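Local coordinates for protein Poly(A) RNA polymerase GLD2 (Rattus norvegicus, PDB 6LBK) that probably adds successive AMP units from ATP to the 3' ends of selected cytoplasmic mRNAs and a single nucleotide to certain microRNAs, at residues A[202-207]-A[231-236]; A[208-213]-A[351-356]; A[221-226]-A[344-349]. The protein carries 1 engineered substitution. All coordinates share one frame; numbering follows the deposited sequence.

The three contacts join helices 200-213, 226-239 and 344-363 and the loop that holds 221-226, and all lie away from Asp-109 and Asp-111, the probable catalytic magnesium ligands. Contact 1 and contact 2 share helix 200-213, with centres about 12 Å apart, and join where Met-232 CE packs on Phe-354 CZ at 3.9 Å. Contact 2 and contact 3 share helix 344-363; their centres are about 10 Å apart, and Lys-208 CE reaches to 4.2 Å from Ser-226 CB. Contacts 1 and 3 have centres about 17 Å apart and do not touch. The series thus runs from a purely apolar helix pair, through an aromatic pair, to a polar anchor on a loop.

Contact 1 (A[202-207]-A[231-236]); sequences PLVLVI and LMVLHY
Val-233 meets Leu-203, Val-204 and Ile-207 almost wholly through methyl groups; no ring or other flat group takes part between the two segments, so the contact has no faces or edges, only rounded aliphatic surfaces. The forked end of Val-233 divides the work. With chi1 at -180°, its CG1 branch stands anti to the backbone N and is directed at two partners of helix 200-213 at once: Leu-203 CD2 lies 3.5 Å from Val-233 CG1, and Val-204 CG2 lies 3.5 Å from that same methyl. The second branch is given to Ile-207, which comes tip to tip, its CD1 at 3.8 Å from Val-233 CG2 and its CG2 at 3.9 Å from that atom. Leu-203 and Val-204, by contrast, cross the valine obliquely.

The three partners occupy one side of their helix, at positions separated by one and three residues. The axes of the two segments approach to 10.2 Å, with their N-to-C directions 137° apart, and the closest pair of CA atoms is Val-204 with Val-233, at 6.5 Å. A short, branched valine suits this point: it offers two methyls close to the backbone, while the longer leucine and isoleucine reach out to meet them. Beyond the pair, Ile-207 also packs on Leu-287 and Phe-290 of helix 283-297, and Val-204 on Phe-103.

Helices 200-213 and 226-239, consecutive through the loop that holds 221-226, pack here in a buried core of the helical domain. With every touching residue buried and aliphatic, cohesion rests on dispersion and the exclusion of water.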
loop_
_atom_site.group_PDB
_atom_site.type_symbol
_atom_site.label_atom_id
_atom_site.label_comp_id
_atom_site.label_asym_id
_atom_site.label_seq_id
_atom_site.Cartn_x
_atom_site.Cartn_y
_atom_site.Cartn_z
ATOM N N PRO A 202 -6.760 0.744 -11.146
ATOM C CA PRO A 202 -8.207 0.705 -10.839
ATOM C C PRO A 202 -8.604 -0.437 -9.922
ATOM O O PRO A 202 -9.430 -0.258 -9.008
ATOM C CB PRO A 202 -8.859 0.563 -12.226
ATOM C CG PRO A 202 -7.870 1.164 -13.167
ATOM C CD PRO A 202 -6.521 0.797 -12.602
ATOM N N LEU A 203 -8.013 -1.612 -10.125
ATOM C CA LEU A 203 -8.373 -2.752 -9.300
ATOM C C LEU A 203 -7.927 -2.533 -7.870
ATOM O O LEU A 203 -8.690 -2.750 -6.924
ATOM C CB LEU A 203 -7.729 -4.016 -9.849
ATOM C CG LEU A 203 -8.305 -5.234 -9.136
ATOM C CD1 LEU A 203 -9.729 -5.547 -9.747
ATOM C CD2 LEU A 203 -7.385 -6.460 -9.112
ATOM N N VAL A 204 -6.681 -2.097 -7.695
ATOM C CA VAL A 204 -6.171 -1.876 -6.352
ATOM C C VAL A 204 -7.011 -0.829 -5.631
ATOM O O VAL A 204 -7.311 -0.970 -4.439
ATOM C CB VAL A 204 -4.682 -1.501 -6.413
ATOM C CG1 VAL A 204 -4.263 -0.741 -5.164
ATOM C CG2 VAL A 204 -3.805 -2.773 -6.622
ATOM N N LEU A 205 -7.431 0.219 -6.341
ATOM C CA LEU A 205 -8.157 1.295 -5.676
ATOM C C LEU A 205 -9.540 0.825 -5.226
ATOM O O LEU A 205 -9.953 1.079 -4.083
ATOM C CB LEU A 205 -8.253 2.519 -6.597
ATOM C CG LEU A 205 -8.868 3.872 -6.195
ATOM C CD1 LEU A 205 -10.335 3.843 -5.736
ATOM C CD2 LEU A 205 -7.981 4.512 -5.143
ATOM N N VAL A 206 -10.292 0.173 -6.122
ATOM C CA VAL A 206 -11.620 -0.294 -5.720
ATOM C C VAL A 206 -11.500 -1.293 -4.581
ATOM O O VAL A 206 -12.333 -1.322 -3.671
ATOM C CB VAL A 206 -12.380 -0.901 -6.915
ATOM C CG1 VAL A 206 -11.715 -2.223 -7.391
ATOM C CG2 VAL A 206 -13.821 -1.136 -6.533
ATOM N N ILE A 207 -10.433 -2.086 -4.583
ATOM C CA ILE A 207 -10.227 -3.080 -3.543
ATOM C C ILE A 207 -9.857 -2.425 -2.207
ATOM O O ILE A 207 -10.334 -2.849 -1.145
ATOM C CB ILE A 207 -9.174 -4.075 -4.044
ATOM C CG1 ILE A 207 -9.826 -4.963 -5.132
ATOM C CG2 ILE A 207 -8.621 -4.866 -2.916
ATOM C CD1 ILE A 207 -8.893 -5.990 -5.772
ATOM N N LEU A 231 -0.140 -6.080 -1.877
ATOM C CA LEU A 231 0.658 -7.254 -2.205
ATOM C C LEU A 231 -0.238 -8.418 -2.573
ATOM O O LEU A 231 0.149 -9.253 -3.383
ATOM C CB LEU A 231 1.579 -7.621 -1.027
ATOM C CG LEU A 231 2.742 -6.682 -0.631
ATOM C CD1 LEU A 231 3.583 -7.246 0.528
ATOM C CD2 LEU A 231 3.655 -6.336 -1.794
ATOM N N MET A 232 -1.457 -8.469 -2.025
ATOM C CA MET A 232 -2.359 -9.574 -2.327
ATOM C C MET A 232 -2.984 -9.419 -3.715
ATOM O O MET A 232 -3.101 -10.397 -4.467
ATOM C CB MET A 232 -3.432 -9.657 -1.260
ATOM C CG MET A 232 -2.976 -10.288 0.048
ATOM S SD MET A 232 -4.147 -9.910 1.393
ATOM C CE MET A 232 -5.650 -10.689 0.850
ATOM N N VAL A 233 -3.410 -8.195 -4.051
ATOM C CA VAL A 233 -3.837 -7.881 -5.415
ATOM C C VAL A 233 -2.729 -8.217 -6.400
ATOM O O VAL A 233 -2.968 -8.888 -7.404
ATOM C CB VAL A 233 -4.254 -6.405 -5.534
ATOM C CG1 VAL A 233 -4.700 -6.094 -6.930
ATOM C CG2 VAL A 233 -5.340 -6.059 -4.573
ATOM N N LEU A 234 -1.503 -7.714 -6.155
ATOM C CA LEU A 234 -0.396 -7.995 -7.076
ATOM C C LEU A 234 -0.114 -9.495 -7.174
ATOM O O LEU A 234 0.163 -10.003 -8.264
ATOM C CB LEU A 234 0.880 -7.234 -6.674
ATOM C CG LEU A 234 0.957 -5.694 -6.604
ATOM C CD1 LEU A 234 2.371 -5.272 -6.351
ATOM C CD2 LEU A 234 0.468 -5.014 -7.888
ATOM N N HIS A 235 -0.198 -10.226 -6.059
ATOM C CA HIS A 235 -0.066 -11.678 -6.113
ATOM C C HIS A 235 -1.170 -12.313 -6.971
ATOM O O HIS A 235 -0.898 -13.198 -7.798
ATOM C CB HIS A 235 -0.084 -12.237 -4.698
ATOM C CG HIS A 235 -0.193 -13.722 -4.642
ATOM N ND1 HIS A 235 0.878 -14.551 -4.871
ATOM C CD2 HIS A 235 -1.261 -14.526 -4.447
ATOM C CE1 HIS A 235 0.485 -15.808 -4.793
ATOM N NE2 HIS A 235 -0.811 -15.820 -4.543
ATOM N N TYR A 236 -2.429 -11.890 -6.776
ATOM C CA TYR A 236 -3.524 -12.428 -7.587
ATOM C C TYR A 236 -3.252 -12.201 -9.068
ATOM O O TYR A 236 -3.441 -13.108 -9.894
ATOM C CB TYR A 236 -4.896 -11.820 -7.192
ATOM C CG TYR A 236 -6.030 -12.239 -8.164
ATOM C CD1 TYR A 236 -6.434 -13.585 -8.286
ATOM C CD2 TYR A 236 -6.677 -11.294 -8.969
ATOM C CE1 TYR A 236 -7.468 -13.972 -9.214
ATOM C CE2 TYR A 236 -7.700 -11.679 -9.878
ATOM C CZ TYR A 236 -8.075 -13.006 -9.995
ATOM O OH TYR A 236 -9.048 -13.323 -10.878
#

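Contact 2 (A[208-213]-A[351-356]); sequences KKWASH and KDQFLK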
loop_
_atom_site.group_PDB
_atom_site.type_symbol
_atom_site.label_atom_id
_atom_site.label_comp_id
_atom_site.label_asym_id
_atom_site.label_seq_id
_atom_site.Cartn_x
_atom_site.Cartn_y
_atom_site.Cartn_z
ATOM N N LYS A 208 -9.035 -1.368 -2.229
ATOM C CA LYS A 208 -8.766 -0.600 -1.010
ATOM C C LYS A 208 -10.052 0.005 -0.451
ATOM O O LYS A 208 -10.329 -0.099 0.748
ATOM C CB LYS A 208 -7.755 0.513 -1.294
ATOM C CG LYS A 208 -6.292 0.174 -1.108
ATOM C CD LYS A 208 -5.492 1.412 -1.429
ATOM C CE LYS A 208 -4.021 1.241 -1.177
ATOM N NZ LYS A 208 -3.383 2.553 -0.852
ATOM N N LYS A 209 -10.846 0.663 -1.305
ATOM C CA LYS A 209 -12.105 1.232 -0.821
ATOM C C LYS A 209 -13.008 0.138 -0.273
ATOM O O LYS A 209 -13.656 0.314 0.763
ATOM C CB LYS A 209 -12.827 2.016 -1.926
ATOM C CG LYS A 209 -12.093 3.280 -2.426
ATOM C CD LYS A 209 -11.868 4.272 -1.280
ATOM C CE LYS A 209 -11.168 5.542 -1.730
ATOM N NZ LYS A 209 -10.787 6.410 -0.568
ATOM N N TRP A 210 -13.039 -1.010 -0.945
ATOM C CA TRP A 210 -13.867 -2.120 -0.504
ATOM C C TRP A 210 -13.455 -2.592 0.883
ATOM O O TRP A 210 -14.289 -2.678 1.796
ATOM C CB TRP A 210 -13.768 -3.261 -1.524
ATOM C CG TRP A 210 -14.344 -4.476 -1.016
ATOM C CD1 TRP A 210 -15.675 -4.805 -0.968
ATOM C CD2 TRP A 210 -13.639 -5.561 -0.430
ATOM N NE1 TRP A 210 -15.836 -6.045 -0.401
ATOM C CE2 TRP A 210 -14.602 -6.534 -0.060
ATOM C CE3 TRP A 210 -12.277 -5.820 -0.193
ATOM C CZ2 TRP A 210 -14.250 -7.734 0.539
ATOM C CZ3 TRP A 210 -11.927 -7.018 0.405
ATOM C CH2 TRP A 210 -12.915 -7.967 0.760
ATOM N N ALA A 211 -12.165 -2.909 1.057
ATOM C CA ALA A 211 -11.684 -3.360 2.354
ATOM C C ALA A 211 -11.911 -2.307 3.438
ATOM O O ALA A 211 -12.298 -2.640 4.566
ATOM C CB ALA A 211 -10.207 -3.717 2.275
ATOM N N SER A 212 -11.684 -1.030 3.120
ATOM C CA SER A 212 -11.921 0.018 4.111
ATOM C C SER A 212 -13.398 0.118 4.463
ATOM O O SER A 212 -13.758 0.410 5.612
ATOM C CB SER A 212 -11.386 1.362 3.618
ATOM O OG SER A 212 -12.004 2.421 4.336
ATOM N N HIS A 213 -14.274 -0.044 3.475
ATOM C CA HIS A 213 -15.690 0.090 3.770
ATOM C C HIS A 213 -16.133 -0.987 4.737
ATOM O O HIS A 213 -16.939 -0.716 5.633
ATOM C CB HIS A 213 -16.522 0.029 2.495
ATOM C CG HIS A 213 -17.989 -0.107 2.757
ATOM N ND1 HIS A 213 -18.750 0.915 3.285
ATOM C CD2 HIS A 213 -18.825 -1.165 2.615
ATOM C CE1 HIS A 213 -19.995 0.501 3.435
ATOM N NE2 HIS A 213 -20.068 -0.757 3.036
ATOM N N LYS A 351 -12.146 -13.507 6.442
ATOM C CA LYS A 351 -12.586 -14.666 5.656
ATOM C C LYS A 351 -14.055 -14.541 5.254
ATOM O O LYS A 351 -14.430 -14.750 4.086
ATOM C CB LYS A 351 -12.386 -15.964 6.457
ATOM C CG LYS A 351 -10.944 -16.466 6.602
ATOM C CD LYS A 351 -10.733 -17.289 7.888
ATOM C CE LYS A 351 -11.234 -18.737 7.769
ATOM N NZ LYS A 351 -10.680 -19.595 8.870
ATOM N N ASP A 352 -14.901 -14.220 6.231
ATOM C CA ASP A 352 -16.332 -14.097 6.004
ATOM C C ASP A 352 -16.629 -12.985 5.020
ATOM O O ASP A 352 -17.512 -13.133 4.165
ATOM C CB ASP A 352 -17.050 -13.823 7.328
ATOM C CG ASP A 352 -16.825 -14.916 8.364
ATOM O OD1 ASP A 352 -16.505 -16.058 7.969
ATOM O OD2 ASP A 352 -16.960 -14.635 9.580
ATOM N N GLN A 353 -15.892 -11.862 5.111
ATOM C CA GLN A 353 -16.168 -10.750 4.213
ATOM C C GLN A 353 -15.760 -11.080 2.780
ATOM O O GLN A 353 -16.438 -10.664 1.830
ATOM C CB GLN A 353 -15.477 -9.479 4.692
ATOM C CG GLN A 353 -15.927 -8.221 3.945
ATOM C CD GLN A 353 -17.408 -7.937 4.144
ATOM O OE1 GLN A 353 -18.215 -8.059 3.213
ATOM N NE2 GLN A 353 -17.771 -7.546 5.364
ATOM N N PHE A 354 -14.649 -11.802 2.594
ATOM C CA PHE A 354 -14.299 -12.206 1.231
ATOM C C PHE A 354 -15.387 -13.095 0.644
ATOM O O PHE A 354 -15.878 -12.850 -0.466
ATOM C CB PHE A 354 -12.942 -12.916 1.189
ATOM C CG PHE A 354 -11.760 -11.979 1.037
ATOM C CD1 PHE A 354 -11.354 -11.568 -0.211
ATOM C CD2 PHE A 354 -11.054 -11.538 2.142
ATOM C CE1 PHE A 354 -10.284 -10.703 -0.372
ATOM C CE2 PHE A 354 -9.956 -10.683 1.989
ATOM C CZ PHE A 354 -9.567 -10.263 0.730
ATOM N N LEU A 355 -15.807 -14.102 1.406
ATOM C CA LEU A 355 -16.828 -15.020 0.916
ATOM C C LEU A 355 -18.106 -14.275 0.546
ATOM O O LEU A 355 -18.606 -14.387 -0.583
ATOM C CB LEU A 355 -17.113 -16.073 1.978
ATOM C CG LEU A 355 -17.994 -17.157 1.392
ATOM C CD1 LEU A 355 -17.276 -17.839 0.227
ATOM C CD2 LEU A 355 -18.336 -18.116 2.475
ATOM N N LYS A 356 -18.626 -13.486 1.491
ATOM C CA LYS A 356 -19.871 -12.752 1.299
ATOM C C LYS A 356 -19.797 -11.791 0.114
ATOM O O LYS A 356 -20.739 -11.715 -0.691
ATOM C CB LYS A 356 -20.206 -11.987 2.582
ATOM C CG LYS A 356 -21.228 -10.883 2.380
ATOM C CD LYS A 356 -21.612 -10.193 3.679
ATOM C CE LYS A 356 -22.148 -8.780 3.412
ATOM N NZ LYS A 356 -21.074 -7.800 3.061
#
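Trp-210 points its six-membered ring into Phe-354 as an edge-to-face, T-shaped pair, the tryptophan giving the edge and the phenylalanine the face. The ring planes stand at 63°, the centroids 5.1 Å apart, and Trp-210 CH2 sits 3.9 Å above the Phe-354 plane, over its centre. With CG anti to the backbone N (chi1 168°), the end of the indole comes nearer to helix 344-363 than its CB does.

Gln-353 slides past the indole in the opposite direction. Its CG comes to 3.8 Å from Trp-210 CZ2, and its backbone O lies at the indole edge, in plane. The glutamine chain, bent at chi2, turns its amide almost upright to the indole, where Lys-356 NZ, three residues on in the same helix, donates to Gln-353 OE1 over 2.9 Å, in the carbonyl plane and on a lone pair, with a C=O...N angle of 133°.

Tryptophan suits the place because it combines a broad apolar ring with one N-H: Trp-210 NE1 is hydrogen-bonded to Ser-357 OG, which also bonds Gln-353 O. Leu-291 of helix 283-297 packs on both aromatics. The pair joins helix 200-213 to helix 344-363, consistent with the helical domain that accompanies the palm in Cid1-like poly(A) polymerases.

Contact 3 (A[221-226]-A[344-349]); sequences RGTLSS and KQKFDM
The irregular backbone of Arg-221, Gly-222 and Thr-223 passes alongside the first turns of helix 344-363, bringing the CA atoms of Thr-223 and Lys-346 to 6.3 Å. In what is probably the helical domain of a Cid1-like fold, the connection between helices 200-213 and 226-239 packs here on the N-terminal turns of helix 344-363; it ends at Ser-225, the N-cap of helix 226-239, whose OG is hydrogen-bonded to Ser-228 OG.

Lys-346 carries the contact along its whole length. Its CB lies 3.8 Å from Gly-222 O, its CD is crossed by Thr-223 CG2 at 4.2 Å, and its ammonium group ends on the carbonyl of Arg-221. The chain bends at chi2 and again at chi4, the last turn swinging NZ in to that oxygen. Lysine fits because a flexible aliphatic stem can lie against the loop while its charged end meets a carbonyl. Were it replaced by an alanine, the Arg-221 carbonyl would probably lose its charged donor and the Thr-223 methyl one of its neighbours, leaving the loop less firmly held to the helix.

Gly-222 has a positive phi of 102°, where a beta carbon would press on the preceding carbonyl O, which explains the glycine; crowding by Lys-346 NZ is a less certain addition. Threonine serves two ends: its methyl meets Lys-346 CD, the side chain also touches Ile-350, and OG1 is hydrogen-bonded to Asp-218 N. Arg-221 NH1 lies 5.3 Å from Lys-346 NZ, and these like charges would be expected to disfavour one another mildly; Glu-343 forms a long, weak ion pair with Lys-346 NZ. Lys-346 NZ donates to Arg-221 O with a C=O...N angle of 149°, tilted 27° from the carbonyl plane; the modelled 2.5 Å is shorter than usual, and the exact length is doubtful.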
loop_
_atom_site.group_PDB
_atom_site.type_symbol
_atom_site.label_atom_id
_atom_site.label_comp_id
_atom_site.label_asym_id
_atom_site.label_seq_id
_atom_site.Cartn_x
_atom_site.Cartn_y
_atom_site.Cartn_z
ATOM N N ARG A 221 -6.200 -1.693 13.985
ATOM C CA ARG A 221 -7.406 -2.256 14.574
ATOM C C ARG A 221 -7.489 -3.775 14.419
ATOM O O ARG A 221 -8.556 -4.349 14.642
ATOM C CB ARG A 221 -8.642 -1.593 13.971
ATOM C CG ARG A 221 -8.719 -0.111 14.302
ATOM C CD ARG A 221 -10.119 0.439 14.175
ATOM N NE ARG A 221 -11.037 -0.418 14.919
ATOM C CZ ARG A 221 -11.156 -0.398 16.245
ATOM N NH1 ARG A 221 -12.008 -1.215 16.849
ATOM N NH2 ARG A 221 -10.420 0.436 16.972
ATOM N N GLY A 222 -6.401 -4.432 14.011
ATOM C CA GLY A 222 -6.335 -5.880 13.950
ATOM C C GLY A 222 -6.495 -6.535 12.582
ATOM O O GLY A 222 -6.325 -7.756 12.490
ATOM N N THR A 223 -6.785 -5.773 11.515
ATOM C CA THR A 223 -7.104 -6.298 10.190
ATOM C C THR A 223 -5.969 -6.055 9.184
ATOM O O THR A 223 -4.803 -5.935 9.572
ATOM C CB THR A 223 -8.445 -5.704 9.746
ATOM O OG1 THR A 223 -8.415 -4.269 9.848
ATOM C CG2 THR A 223 -9.602 -6.281 10.572
ATOM N N LEU A 224 -6.310 -6.005 7.880
ATOM C CA LEU A 224 -5.292 -6.033 6.824
ATOM C C LEU A 224 -4.711 -4.657 6.524
ATOM O O LEU A 224 -5.444 -3.720 6.202
ATOM C CB LEU A 224 -5.884 -6.577 5.536
ATOM C CG LEU A 224 -6.360 -8.012 5.494
ATOM C CD1 LEU A 224 -7.173 -8.153 4.255
ATOM C CD2 LEU A 224 -5.125 -8.894 5.457
ATOM N N SER A 225 -3.390 -4.557 6.530
ATOM C CA SER A 225 -2.771 -3.301 6.150
ATOM C C SER A 225 -2.944 -3.062 4.657
ATOM O O SER A 225 -3.094 -3.999 3.869
ATOM C CB SER A 225 -1.282 -3.289 6.509
ATOM O OG SER A 225 -0.560 -4.219 5.731
ATOM N N SER A 226 -2.921 -1.778 4.277
ATOM C CA SER A 226 -3.026 -1.428 2.868
ATOM C C SER A 226 -1.934 -2.110 2.069
ATOM O O SER A 226 -2.169 -2.570 0.944
ATOM C CB SER A 226 -2.926 0.080 2.705
ATOM O OG SER A 226 -4.159 0.701 3.017
ATOM N N LYS A 344 -8.446 -14.429 16.314
ATOM C CA LYS A 344 -9.288 -15.316 15.504
ATOM C C LYS A 344 -10.499 -14.571 14.960
ATOM O O LYS A 344 -10.733 -14.554 13.751
ATOM C CB LYS A 344 -9.745 -16.520 16.320
ATOM C CG LYS A 344 -8.629 -17.406 16.829
ATOM C CD LYS A 344 -9.129 -18.503 17.814
ATOM C CE LYS A 344 -7.965 -19.180 18.552
ATOM N NZ LYS A 344 -8.383 -20.319 19.420
ATOM N N GLN A 345 -11.240 -13.902 15.844
ATOM C CA GLN A 345 -12.399 -13.111 15.442
ATOM C C GLN A 345 -12.099 -12.212 14.240
ATOM O O GLN A 345 -12.871 -12.181 13.276
ATOM C CB GLN A 345 -12.881 -12.302 16.650
ATOM C CG GLN A 345 -14.205 -11.594 16.485
ATOM C CD GLN A 345 -14.057 -10.280 15.735
ATOM O OE1 GLN A 345 -13.059 -9.568 15.904
ATOM N NE2 GLN A 345 -15.034 -9.958 14.894
ATOM N N LYS A 346 -10.970 -11.490 14.265
ATOM C CA LYS A 346 -10.631 -10.605 13.145
ATOM C C LYS A 346 -10.297 -11.396 11.879
ATOM O O LYS A 346 -10.722 -11.026 10.775
ATOM C CB LYS A 346 -9.461 -9.691 13.529
ATOM C CG LYS A 346 -9.747 -8.757 14.702
ATOM C CD LYS A 346 -10.775 -7.698 14.339
ATOM C CE LYS A 346 -11.067 -6.779 15.517
ATOM N NZ LYS A 346 -9.862 -6.029 15.970
ATOM N N PHE A 347 -9.506 -12.466 12.019
ATOM C CA PHE A 347 -9.200 -13.355 10.898
ATOM C C PHE A 347 -10.478 -13.853 10.228
ATOM O O PHE A 347 -10.609 -13.825 8.992
ATOM C CB PHE A 347 -8.340 -14.520 11.412
ATOM C CG PHE A 347 -7.952 -15.527 10.358
ATOM C CD1 PHE A 347 -7.665 -15.131 9.057
ATOM C CD2 PHE A 347 -7.802 -16.866 10.697
ATOM C CE1 PHE A 347 -7.291 -16.062 8.108
ATOM C CE2 PHE A 347 -7.413 -17.795 9.759
ATOM C CZ PHE A 347 -7.162 -17.409 8.474
ATOM N N ASP A 348 -11.442 -14.289 11.045
ATOM C CA ASP A 348 -12.733 -14.712 10.522
ATOM C C ASP A 348 -13.451 -13.557 9.854
ATOM O O ASP A 348 -14.104 -13.742 8.831
ATOM C CB ASP A 348 -13.603 -15.287 11.640
ATOM C CG ASP A 348 -13.037 -16.577 12.208
ATOM O OD1 ASP A 348 -12.178 -17.179 11.525
ATOM O OD2 ASP A 348 -13.450 -17.005 13.314
ATOM N N MET A 349 -13.371 -12.360 10.430
ATOM C CA MET A 349 -14.008 -11.216 9.791
ATOM C C MET A 349 -13.515 -11.070 8.356
ATOM O O MET A 349 -14.314 -10.921 7.420
ATOM C CB MET A 349 -13.760 -9.955 10.624
ATOM C CG MET A 349 -14.626 -8.771 10.234
ATOM S SD MET A 349 -14.160 -7.200 11.007
ATOM C CE MET A 349 -14.037 -7.673 12.730
#